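Local atomic coordinates of GAF (Saccharomyces cerevisiae, PDB entry 1F5M), a protein that reduces the R-enantiomer of free methionine sulfoxide back to methionine, with thioredoxin as the electron donor, and helps protect yeast against oxidative stress. Residues C44-A49 / K171-S176; S51-A56 / I148-L153; Q92-Q95 / V100-T103. All coordinates share one frame; numbering follows the deposited sequence.

Interaction 1: residues C44-A49 / K171-S176; sequences CNLSNA and KLINKS
Asn45 and Ile173 mark the closest backbone approach of two helices that run in roughly opposite directions, with Asn45 CA lying 7.8 Å from Ile173 CA. Two side-chain contacts join segments 44-49 and 171-176, one apolar and one at a polar edge. The apolar half of the contact is a single leucine-isoleucine pair. Leu46 leaves its helix alongside the interface and then turns its CD2 methyl inward, where it meets Ile173 CD1 at 3.6 Å. The same methyl also rests against Ile173 CG2 at 4.0 Å, within the fork made by the two branches of the isoleucine. The two side chains cross at about a right angle, so that a leucine methyl is pressed into the isoleucine instead of lying along it. Ile173 reaches it because CG1 is anti to its own carbonyl carbon (chi1 -80°) and the chain then extends to CD1. Beside this pair, at Asn45 and, about a turn beyond Ile173, at Ser176, the contact becomes polar. Asn45 points its amide across, and ND2 comes within 3.5 Å of Ser176 O, a proximity without a hydrogen bond; the bond of ND2 goes to Gln39 O. In the facing segment Ser176 folds its hydroxyl back, OG donating to Leu172 O at 2.7 Å from 21° off the carbonyl plane, while a second bond joins OG to Tyr32 OH. Around the pair, helix 21-36 contributes Tyr32, which touches both Asn45 and Ile173, and strand 64-72 supplies Phe69, against which Leu46 and Ile173 both pack, so the two helices meet over the central sheet of the GAF domain.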
ATOM      1  N   CYS B  44      -2.285  -1.716   9.137  1.00 23.85           N
ATOM      2  CA  CYS B  44      -0.908  -1.322   9.361  1.00 23.61           C
ATOM      3  C   CYS B  44       0.052  -2.468   9.048  1.00 22.97           C
ATOM      4  O   CYS B  44       1.092  -2.281   8.385  1.00 19.72           O
ATOM      5  CB  CYS B  44      -0.754  -0.890  10.822  1.00 20.92           C
ATOM      6  SG  CYS B  44       0.896  -0.933  11.515  1.00 23.73           S
ATOM      7  N   ASN B  45      -0.292  -3.635   9.569  1.00 22.14           N
ATOM      8  CA  ASN B  45       0.532  -4.812   9.401  1.00 23.31           C
ATOM      9  C   ASN B  45       0.597  -5.282   7.948  1.00 23.44           C
ATOM     10  O   ASN B  45       1.675  -5.632   7.480  1.00 24.28           O
ATOM     11  CB  ASN B  45       0.048  -5.929  10.321  1.00 23.04           C
ATOM     12  CG  ASN B  45       0.304  -5.623  11.804  1.00 23.66           C
ATOM     13  OD1 ASN B  45       1.192  -4.850  12.139  1.00 21.96           O
ATOM     14  ND2 ASN B  45      -0.485  -6.234  12.693  1.00 24.57           N
ATOM     15  N   LEU B  46      -0.526  -5.287   7.220  1.00 23.23           N
ATOM     16  CA  LEU B  46      -0.430  -5.706   5.818  1.00 21.11           C
ATOM     17  C   LEU B  46       0.191  -4.644   4.962  1.00 20.49           C
ATOM     18  O   LEU B  46       0.767  -4.958   3.941  1.00 18.82           O
ATOM     19  CB  LEU B  46      -1.796  -6.084   5.211  1.00 22.40           C
ATOM     20  CG  LEU B  46      -2.475  -7.298   5.807  1.00 23.58           C
ATOM     21  CD1 LEU B  46      -3.588  -7.801   4.890  1.00 23.30           C
ATOM     22  CD2 LEU B  46      -1.429  -8.363   6.055  1.00 22.91           C
ATOM     23  N   SER B  47       0.099  -3.363   5.346  1.00 19.04           N
ATOM     24  CA  SER B  47       0.727  -2.355   4.520  1.00 17.90           C
ATOM     25  C   SER B  47       2.235  -2.509   4.558  1.00 16.75           C
ATOM     26  O   SER B  47       2.866  -2.403   3.535  1.00 16.58           O
ATOM     27  CB  SER B  47       0.342  -0.952   5.001  1.00 17.59           C
ATOM     28  OG  SER B  47      -1.038  -0.745   4.741  1.00 22.11           O
ATOM     29  N   ASN B  48       2.828  -2.693   5.740  1.00 15.57           N
ATOM     30  CA  ASN B  48       4.279  -2.876   5.808  1.00 16.72           C
ATOM     31  C   ASN B  48       4.631  -4.222   5.175  1.00 16.93           C
ATOM     32  O   ASN B  48       5.641  -4.352   4.476  1.00 15.36           O
ATOM     33  CB  ASN B  48       4.777  -2.828   7.245  1.00 15.53           C
ATOM     34  CG  ASN B  48       5.098  -1.392   7.675  1.00 16.41           C
ATOM     35  OD1 ASN B  48       5.412  -0.573   6.837  1.00 16.09           O
ATOM     36  ND2 ASN B  48       5.039  -1.109   8.947  1.00 16.59           N
ATOM     37  N   ALA B  49       3.780  -5.198   5.385  1.00 18.33           N
ATOM     38  CA  ALA B  49       4.039  -6.489   4.729  1.00 20.86           C
ATOM     39  C   ALA B  49       4.156  -6.330   3.202  1.00 21.72           C
ATOM     40  O   ALA B  49       5.086  -6.876   2.580  1.00 22.49           O
ATOM     41  CB  ALA B  49       2.941  -7.442   5.047  1.00 17.05           C
ATOM     42  N   LYS B 171       0.719 -17.417   7.954  1.00 25.87           N
ATOM     43  CA  LYS B 171       0.442 -17.879   9.316  1.00 26.63           C
ATOM     44  C   LYS B 171       0.810 -16.804  10.366  1.00 26.21           C
ATOM     45  O   LYS B 171       0.115 -16.637  11.381  1.00 25.90           O
ATOM     46  CB  LYS B 171       1.191 -19.188   9.580  1.00 25.80           C
ATOM     47  CG  LYS B 171       0.580 -20.374   8.862  1.00 28.01           C
ATOM     48  CD  LYS B 171       1.421 -21.616   9.087  1.00 30.92           C
ATOM     49  CE  LYS B 171       0.852 -22.806   8.312  1.00 34.83           C
ATOM     50  NZ  LYS B 171       0.734 -22.507   6.829  1.00 38.02           N
ATOM     51  N   LEU B 172       1.872 -16.063  10.090  1.00 24.49           N
ATOM     52  CA  LEU B 172       2.340 -15.010  10.986  1.00 25.51           C
ATOM     53  C   LEU B 172       1.376 -13.834  10.975  1.00 24.72           C
ATOM     54  O   LEU B 172       1.260 -13.080  11.974  1.00 26.06           O
ATOM     55  CB  LEU B 172       3.745 -14.511  10.571  1.00 23.67           C
ATOM     56  CG  LEU B 172       4.965 -15.381  10.816  1.00 24.82           C
ATOM     57  CD1 LEU B 172       6.232 -14.668  10.372  1.00 21.77           C
ATOM     58  CD2 LEU B 172       5.039 -15.730  12.287  1.00 27.50           C
ATOM     59  N   ILE B 173       0.708 -13.659   9.838  1.00 24.24           N
ATOM     60  CA  ILE B 173      -0.258 -12.586   9.665  1.00 23.39           C
ATOM     61  C   ILE B 173      -1.488 -12.971  10.473  1.00 26.22           C
ATOM     62  O   ILE B 173      -2.043 -12.153  11.231  1.00 23.64           O
ATOM     63  CB  ILE B 173      -0.623 -12.425   8.155  1.00 24.45           C
ATOM     64  CG1 ILE B 173       0.487 -11.628   7.462  1.00 21.05           C
ATOM     65  CG2 ILE B 173      -1.999 -11.775   7.973  1.00 20.58           C
ATOM     66  CD1 ILE B 173       0.349 -11.518   5.977  1.00 23.25           C
ATOM     67  N   ASN B 174      -1.911 -14.223  10.331  1.00 27.26           N
ATOM     68  CA  ASN B 174      -3.084 -14.687  11.087  1.00 28.23           C
ATOM     69  C   ASN B 174      -2.905 -14.515  12.609  1.00 29.11           C
ATOM     70  O   ASN B 174      -3.847 -14.115  13.317  1.00 30.86           O
ATOM     71  CB  ASN B 174      -3.354 -16.154  10.819  1.00 27.94           C
ATOM     72  CG  ASN B 174      -4.427 -16.715  11.738  1.00 29.01           C
ATOM     73  OD1 ASN B 174      -4.196 -17.708  12.434  1.00 30.32           O
ATOM     74  ND2 ASN B 174      -5.610 -16.084  11.742  1.00 24.14           N
ATOM     75  N   LYS B 175      -1.711 -14.840  13.108  1.00 29.74           N
ATOM     76  CA  LYS B 175      -1.439 -14.751  14.546  1.00 30.45           C
ATOM     77  C   LYS B 175      -1.167 -13.343  15.019  1.00 30.33           C
ATOM     78  O   LYS B 175      -1.245 -13.065  16.220  1.00 29.42           O
ATOM     79  CB  LYS B 175      -0.219 -15.600  14.929  1.00 33.05           C
ATOM     80  CG  LYS B 175      -0.327 -17.065  14.547  1.00 36.52           C
ATOM     81  CD  LYS B 175       1.039 -17.574  14.064  1.00 41.39           C
ATOM     82  CE  LYS B 175       1.955 -17.996  15.211  1.00 42.90           C
ATOM     83  NZ  LYS B 175       1.454 -19.277  15.848  1.00 44.28           N
ATOM     84  N   SER B 176      -0.814 -12.456  14.095  1.00 28.67           N
ATOM     85  CA  SER B 176      -0.474 -11.093  14.468  1.00 27.47           C
ATOM     86  C   SER B 176      -1.558 -10.073  14.187  1.00 27.60           C
ATOM     87  O   SER B 176      -1.517  -8.942  14.698  1.00 27.84           O
ATOM     88  CB  SER B 176       0.831 -10.672  13.749  1.00 28.89           C
ATOM     89  OG  SER B 176       0.646 -10.493  12.351  1.00 25.57           O
TER

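Interaction 2: residues S51-A56 / I148-L153; sequences SLIWHA and IDIDCL
Ile53 splits its two branches between two isoleucines of the facing strand, a compact example of how a helix side chain can span alternate residues of a sheet. Its CG2 methyl takes Ile150, coming to 3.4 Å from CD1 of that residue. This is tighter than carbons usually sit, and it suggests methyls firmly pressed together. Behind CD1, the CG1 methylene of Ile150 lies 4.0 Å from the same Ile53 CG2. The longer branch serves the other neighbour: Ile53 CD1 reaches Ile148 CG2 at 4.0 Å. What separates the branches is the rotation about CA-CB, where a chi1 of -64° puts CG2 opposite the backbone N and CG1 beside it; the nearly extended chi2 of 166° then carries CD1 on toward Ile148. The strand residues share this first rotamer but use different atoms. Ile150 presents the end of its long branch, whereas Ile148 offers its short one. In both pairs the side chains cross at a slant. Between them, Asp149 projects from the opposite face of the strand, as the alternation of a beta strand requires. Ala67 and Phe69 of strand 64-72 extend the apolar surface, touching Ile53 and Ile148 respectively, and Phe158 leans on Ile150. This layer of buried aliphatic groups between helix 42-59 and the central strands of an antiparallel sheet is characteristic of the GAF fold, whose helices pack against the sheet.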
ATOM      1  N   SER B  51       5.137  -3.902   1.501  1.00 18.93           N
ATOM      2  CA  SER B  51       6.418  -3.301   1.155  1.00 20.41           C
ATOM      3  C   SER B  51       7.605  -4.308   1.289  1.00 18.95           C
ATOM      4  O   SER B  51       8.554  -4.294   0.501  1.00 17.66           O
ATOM      5  CB  SER B  51       6.640  -2.103   2.067  1.00 21.28           C
ATOM      6  OG  SER B  51       7.843  -1.494   1.762  1.00 19.64           O
ATOM      7  N   LEU B  52       7.542  -5.177   2.289  1.00 17.04           N
ATOM      8  CA  LEU B  52       8.571  -6.189   2.553  1.00 17.88           C
ATOM      9  C   LEU B  52       8.613  -7.136   1.334  1.00 18.43           C
ATOM     10  O   LEU B  52       9.682  -7.345   0.718  1.00 19.84           O
ATOM     11  CB  LEU B  52       8.214  -7.003   3.834  1.00 18.90           C
ATOM     12  CG  LEU B  52       8.503  -6.301   5.176  1.00 16.53           C
ATOM     13  CD1 LEU B  52       8.099  -7.177   6.398  1.00 18.51           C
ATOM     14  CD2 LEU B  52      10.024  -5.986   5.219  1.00 18.16           C
ATOM     15  N   ILE B  53       7.441  -7.605   0.929  1.00 16.86           N
ATOM     16  CA  ILE B  53       7.336  -8.559  -0.191  1.00 16.63           C
ATOM     17  C   ILE B  53       7.838  -7.939  -1.493  1.00 18.87           C
ATOM     18  O   ILE B  53       8.641  -8.531  -2.200  1.00 17.91           O
ATOM     19  CB  ILE B  53       5.887  -9.016  -0.364  1.00 15.11           C
ATOM     20  CG1 ILE B  53       5.456  -9.787   0.892  1.00 15.10           C
ATOM     21  CG2 ILE B  53       5.729  -9.878  -1.638  1.00 17.53           C
ATOM     22  CD1 ILE B  53       3.977  -9.992   0.979  1.00 13.02           C
ATOM     23  N   TRP B  54       7.421  -6.700  -1.743  1.00 17.29           N
ATOM     24  CA  TRP B  54       7.770  -5.995  -2.960  1.00 17.79           C
ATOM     25  C   TRP B  54       9.297  -5.896  -3.096  1.00 19.89           C
ATOM     26  O   TRP B  54       9.868  -6.273  -4.117  1.00 21.86           O
ATOM     27  CB  TRP B  54       7.168  -4.547  -2.944  1.00 16.70           C
ATOM     28  CG  TRP B  54       7.673  -3.729  -4.140  1.00 16.36           C
ATOM     29  CD1 TRP B  54       8.883  -3.111  -4.262  1.00 18.72           C
ATOM     30  CD2 TRP B  54       7.018  -3.578  -5.387  1.00 18.77           C
ATOM     31  NE1 TRP B  54       9.025  -2.584  -5.514  1.00 19.00           N
ATOM     32  CE2 TRP B  54       7.889  -2.851  -6.234  1.00 20.50           C
ATOM     33  CE3 TRP B  54       5.772  -4.001  -5.891  1.00 21.89           C
ATOM     34  CZ2 TRP B  54       7.557  -2.520  -7.563  1.00 22.66           C
ATOM     35  CZ3 TRP B  54       5.438  -3.675  -7.217  1.00 25.23           C
ATOM     36  CH2 TRP B  54       6.334  -2.935  -8.038  1.00 22.65           C
ATOM     37  N   HIS B  55       9.951  -5.346  -2.066  1.00 19.13           N
ATOM     38  CA  HIS B  55      11.386  -5.171  -2.094  1.00 19.40           C
ATOM     39  C   HIS B  55      12.171  -6.469  -2.110  1.00 18.80           C
ATOM     40  O   HIS B  55      13.232  -6.529  -2.737  1.00 19.60           O
ATOM     41  CB  HIS B  55      11.809  -4.283  -0.935  1.00 17.43           C
ATOM     42  CG  HIS B  55      11.348  -2.865  -1.093  1.00 18.71           C
ATOM     43  ND1 HIS B  55      12.005  -1.951  -1.902  1.00 21.64           N
ATOM     44  CD2 HIS B  55      10.225  -2.248  -0.663  1.00 17.44           C
ATOM     45  CE1 HIS B  55      11.298  -0.837  -1.966  1.00 21.35           C
ATOM     46  NE2 HIS B  55      10.207  -0.996  -1.227  1.00 20.21           N
ATOM     47  N   ALA B  56      11.693  -7.479  -1.408  1.00 18.10           N
ATOM     48  CA  ALA B  56      12.378  -8.781  -1.438  1.00 22.62           C
ATOM     49  C   ALA B  56      12.430  -9.305  -2.877  1.00 23.65           C
ATOM     50  O   ALA B  56      13.502  -9.713  -3.383  1.00 24.36           O
ATOM     51  CB  ALA B  56      11.657  -9.801  -0.570  1.00 22.71           C
ATOM     52  N   ILE B 148      -2.634 -13.382  -0.172  1.00 21.38           N
ATOM     53  CA  ILE B 148      -1.407 -12.664  -0.457  1.00 22.01           C
ATOM     54  C   ILE B 148      -1.287 -12.873  -1.960  1.00 22.78           C
ATOM     55  O   ILE B 148      -1.326 -14.016  -2.442  1.00 22.77           O
ATOM     56  CB  ILE B 148      -0.197 -13.296   0.226  1.00 22.25           C
ATOM     57  CG1 ILE B 148      -0.434 -13.421   1.737  1.00 19.16           C
ATOM     58  CG2 ILE B 148       1.019 -12.460  -0.053  1.00 23.58           C
ATOM     59  CD1 ILE B 148       0.773 -13.985   2.495  1.00 21.19           C
ATOM     60  N   ASP B 149      -1.136 -11.771  -2.690  1.00 21.36           N
ATOM     61  CA  ASP B 149      -1.101 -11.799  -4.150  1.00 20.67           C
ATOM     62  C   ASP B 149       0.129 -11.094  -4.749  1.00 18.32           C
ATOM     63  O   ASP B 149       0.415  -9.879  -4.466  1.00 15.20           O
ATOM     64  CB  ASP B 149      -2.411 -11.123  -4.651  1.00 21.54           C
ATOM     65  CG  ASP B 149      -2.654 -11.247  -6.168  1.00 22.32           C
ATOM     66  OD1 ASP B 149      -1.985 -12.036  -6.869  1.00 23.42           O
ATOM     67  OD2 ASP B 149      -3.584 -10.562  -6.671  1.00 25.01           O
ATOM     68  N   ILE B 150       0.892 -11.832  -5.532  1.00 15.73           N
ATOM     69  CA  ILE B 150       2.053 -11.223  -6.218  1.00 15.03           C
ATOM     70  C   ILE B 150       1.959 -11.402  -7.722  1.00 19.62           C
ATOM     71  O   ILE B 150       1.760 -12.556  -8.198  1.00 19.07           O
ATOM     72  CB  ILE B 150       3.365 -11.857  -5.743  1.00 15.93           C
ATOM     73  CG1 ILE B 150       3.393 -11.909  -4.215  1.00 19.07           C
ATOM     74  CG2 ILE B 150       4.553 -11.078  -6.270  1.00 12.51           C
ATOM     75  CD1 ILE B 150       4.750 -12.438  -3.630  1.00 18.27           C
ATOM     76  N   ASP B 151       2.131 -10.318  -8.497  1.00 18.19           N
ATOM     77  CA  ASP B 151       2.063 -10.425  -9.981  1.00 18.55           C
ATOM     78  C   ASP B 151       3.492 -10.251 -10.523  1.00 20.23           C
ATOM     79  O   ASP B 151       4.280  -9.485  -9.955  1.00 16.98           O
ATOM     80  CB  ASP B 151       1.243  -9.310 -10.652  1.00 20.55           C
ATOM     81  CG  ASP B 151      -0.238  -9.433 -10.437  1.00 22.75           C
ATOM     82  OD1 ASP B 151      -0.665 -10.244  -9.612  1.00 23.79           O
ATOM     83  OD2 ASP B 151      -0.999  -8.670 -11.084  1.00 25.99           O
ATOM     84  N   CYS B 152       3.803 -10.934 -11.629  1.00 17.34           N
ATOM     85  CA  CYS B 152       5.119 -10.819 -12.282  1.00 18.60           C
ATOM     86  C   CYS B 152       4.967 -10.484 -13.756  1.00 19.59           C
ATOM     87  O   CYS B 152       4.072 -11.007 -14.432  1.00 19.23           O
ATOM     88  CB  CYS B 152       5.900 -12.150 -12.120  1.00 17.91           C
ATOM     89  SG  CYS B 152       7.526 -12.223 -12.934  1.00 22.14           S
ATOM     90  N   LEU B 153       5.894  -9.689 -14.290  1.00 19.62           N
ATOM     91  CA  LEU B 153       5.858  -9.299 -15.702  1.00 22.05           C
ATOM     92  C   LEU B 153       6.325 -10.372 -16.663  1.00 24.32           C
ATOM     93  O   LEU B 153       6.094 -10.249 -17.857  1.00 23.45           O
ATOM     94  CB  LEU B 153       6.697  -8.049 -15.940  1.00 22.28           C
ATOM     95  CG  LEU B 153       6.110  -6.808 -15.244  1.00 22.69           C
ATOM     96  CD1 LEU B 153       7.051  -5.634 -15.443  1.00 23.95           C
ATOM     97  CD2 LEU B 153       4.766  -6.481 -15.811  1.00 19.77           C
TER

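Interaction 3: residues Q92-Q95 / V100-T103; sequences QMIQ and VCGT
A strand-turn-helix unit of the GAF domain brings Ile94, on edge strand 93-95, against Cys101 and Gly102 at the beginning of helix 99-107. This helix lies over the face of the sheet away from helix 42-59, the side on which GAF domains commonly form their small-molecule pocket. Ile94 does most of the touching, with its branches spread along the helix. CD1 meets Cys101 CB at 3.7 Å and has SG of the same cysteine slightly farther off, at 4.1 Å. The shorter branch, CG2, is anti to the backbone N (chi1 -65°) and is thereby turned onto bare backbone, 3.8 Å from Gly102 N. With an alanine here, both methyl contacts would vanish, which is likely to open a gap beside Cys101 CB and take the CG2 methyl from the Gly102 backbone. The CA-CB bond of Gln95, by contrast, points away, its NE2 bonds to Thr79 OG1, and the residue uses only its main chain in the contact. Gly102 suits this closeness, since a CB there would fall just 2.3 Å from Gln95 O. Instead, Gly102 CA approaches Gln95 O at 3.5 Å in a CA-H...O contact, with an angle of 140° at the hydrogen.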
ATOM      1  N   GLN B  92     -10.986  -3.794  -7.282  1.00 24.51           N
ATOM      2  CA  GLN B  92     -11.508  -3.559  -5.939  1.00 25.19           C
ATOM      3  C   GLN B  92     -12.166  -4.738  -5.231  1.00 25.99           C
ATOM      4  O   GLN B  92     -12.167  -4.832  -3.987  1.00 26.04           O
ATOM      5  CB  GLN B  92     -12.506  -2.386  -5.991  1.00 24.60           C
ATOM      6  CG  GLN B  92     -11.953  -1.134  -6.654  1.00 20.95           C
ATOM      7  CD  GLN B  92     -12.332  -1.008  -8.112  1.00 23.60           C
ATOM      8  OE1 GLN B  92     -12.356  -2.007  -8.863  1.00 22.36           O
ATOM      9  NE2 GLN B  92     -12.639   0.230  -8.537  1.00 22.17           N
ATOM     10  N   MET B  93     -12.722  -5.664  -6.001  1.00 25.83           N
ATOM     11  CA  MET B  93     -13.395  -6.762  -5.359  1.00 26.27           C
ATOM     12  C   MET B  93     -13.261  -7.978  -6.235  1.00 24.60           C
ATOM     13  O   MET B  93     -13.260  -7.846  -7.442  1.00 23.13           O
ATOM     14  CB  MET B  93     -14.884  -6.376  -5.188  1.00 28.71           C
ATOM     15  CG  MET B  93     -15.799  -7.452  -4.652  1.00 34.24           C
ATOM     16  SD  MET B  93     -17.485  -6.757  -4.357  1.00 43.21           S
ATOM     17  CE  MET B  93     -17.054  -5.185  -3.355  1.00 34.10           C
ATOM     18  N   ILE B  94     -13.094  -9.141  -5.621  1.00 24.64           N
ATOM     19  CA  ILE B  94     -13.011 -10.397  -6.367  1.00 24.94           C
ATOM     20  C   ILE B  94     -13.923 -11.409  -5.676  1.00 27.66           C
ATOM     21  O   ILE B  94     -13.919 -11.517  -4.446  1.00 28.31           O
ATOM     22  CB  ILE B  94     -11.587 -10.952  -6.413  1.00 23.21           C
ATOM     23  CG1 ILE B  94     -10.697  -9.986  -7.198  1.00 25.87           C
ATOM     24  CG2 ILE B  94     -11.572 -12.332  -7.200  1.00 21.08           C
ATOM     25  CD1 ILE B  94      -9.221 -10.210  -6.962  1.00 26.46           C
ATOM     26  N   GLN B  95     -14.697 -12.157  -6.468  1.00 30.01           N
ATOM     27  CA  GLN B  95     -15.631 -13.137  -5.923  1.00 29.80           C
ATOM     28  C   GLN B  95     -14.900 -14.483  -5.755  1.00 29.33           C
ATOM     29  O   GLN B  95     -14.081 -14.855  -6.612  1.00 27.48           O
ATOM     30  CB  GLN B  95     -16.809 -13.242  -6.893  1.00 34.44           C
ATOM     31  CG  GLN B  95     -18.171 -13.450  -6.253  1.00 40.39           C
ATOM     32  CD  GLN B  95     -18.370 -12.572  -5.037  1.00 44.24           C
ATOM     33  OE1 GLN B  95     -18.337 -11.337  -5.125  1.00 43.45           O
ATOM     34  NE2 GLN B  95     -18.576 -13.211  -3.880  1.00 46.08           N
ATOM     35  N   VAL B 100      -7.469 -16.174 -10.263  1.00 23.01           N
ATOM     36  CA  VAL B 100      -6.463 -16.760  -9.412  1.00 22.81           C
ATOM     37  C   VAL B 100      -6.697 -16.433  -7.948  1.00 22.31           C
ATOM     38  O   VAL B 100      -6.690 -17.345  -7.114  1.00 22.25           O
ATOM     39  CB  VAL B 100      -5.041 -16.338  -9.817  1.00 22.81           C
ATOM     40  CG1 VAL B 100      -4.034 -17.079  -8.906  1.00 23.17           C
ATOM     41  CG2 VAL B 100      -4.788 -16.675 -11.299  1.00 19.87           C
ATOM     42  N   CYS B 101      -6.898 -15.152  -7.614  1.00 22.18           N
ATOM     43  CA  CYS B 101      -7.154 -14.787  -6.235  1.00 22.56           C
ATOM     44  C   CYS B 101      -8.420 -15.442  -5.676  1.00 23.10           C
ATOM     45  O   CYS B 101      -8.408 -15.976  -4.563  1.00 22.39           O
ATOM     46  CB  CYS B 101      -7.326 -13.242  -6.083  1.00 24.64           C
ATOM     47  SG  CYS B 101      -5.805 -12.277  -6.081  1.00 27.73           S
ATOM     48  N   GLY B 102      -9.510 -15.381  -6.441  1.00 24.05           N
ATOM     49  CA  GLY B 102     -10.769 -15.955  -5.981  1.00 25.38           C
ATOM     50  C   GLY B 102     -10.681 -17.474  -5.852  1.00 25.15           C
ATOM     51  O   GLY B 102     -11.344 -18.081  -5.004  1.00 25.46           O
ATOM     52  N   THR B 103      -9.848 -18.110  -6.656  1.00 25.01           N
ATOM     53  CA  THR B 103      -9.751 -19.568  -6.527  1.00 25.17           C
ATOM     54  C   THR B 103      -8.843 -19.955  -5.341  1.00 26.42           C
ATOM     55  O   THR B 103      -9.068 -20.985  -4.659  1.00 25.33           O
ATOM     56  CB  THR B 103      -9.315 -20.144  -7.834  1.00 25.25           C
ATOM     57  OG1 THR B 103     -10.225 -19.675  -8.835  1.00 27.15           O
ATOM     58  CG2 THR B 103      -9.344 -21.672  -7.815  1.00 23.25           C
TER

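How the interactions relate
From the N terminus, helix 42-59 supplies the first partner of two contacts in succession, 44-49 for interaction 1 and 51-56 for interaction 2. The chain then builds strands 64-72 and 79-85 before interaction 3 closes a short turn between strand 93-95 and helix 99-107. Interaction 2 closes next, on strand 144-152, and interaction 1 last, on helix 160-176. The three loops are therefore nested without crossing. Interactions 1 and 2 touch through Ile173 CD1 and Ile148 CD1, 4.3 Å apart. Interaction 3 lies on the other face of the sheet, where Cys101 packs against Asp149, so strand 144-152 connects the helical layers of both faces.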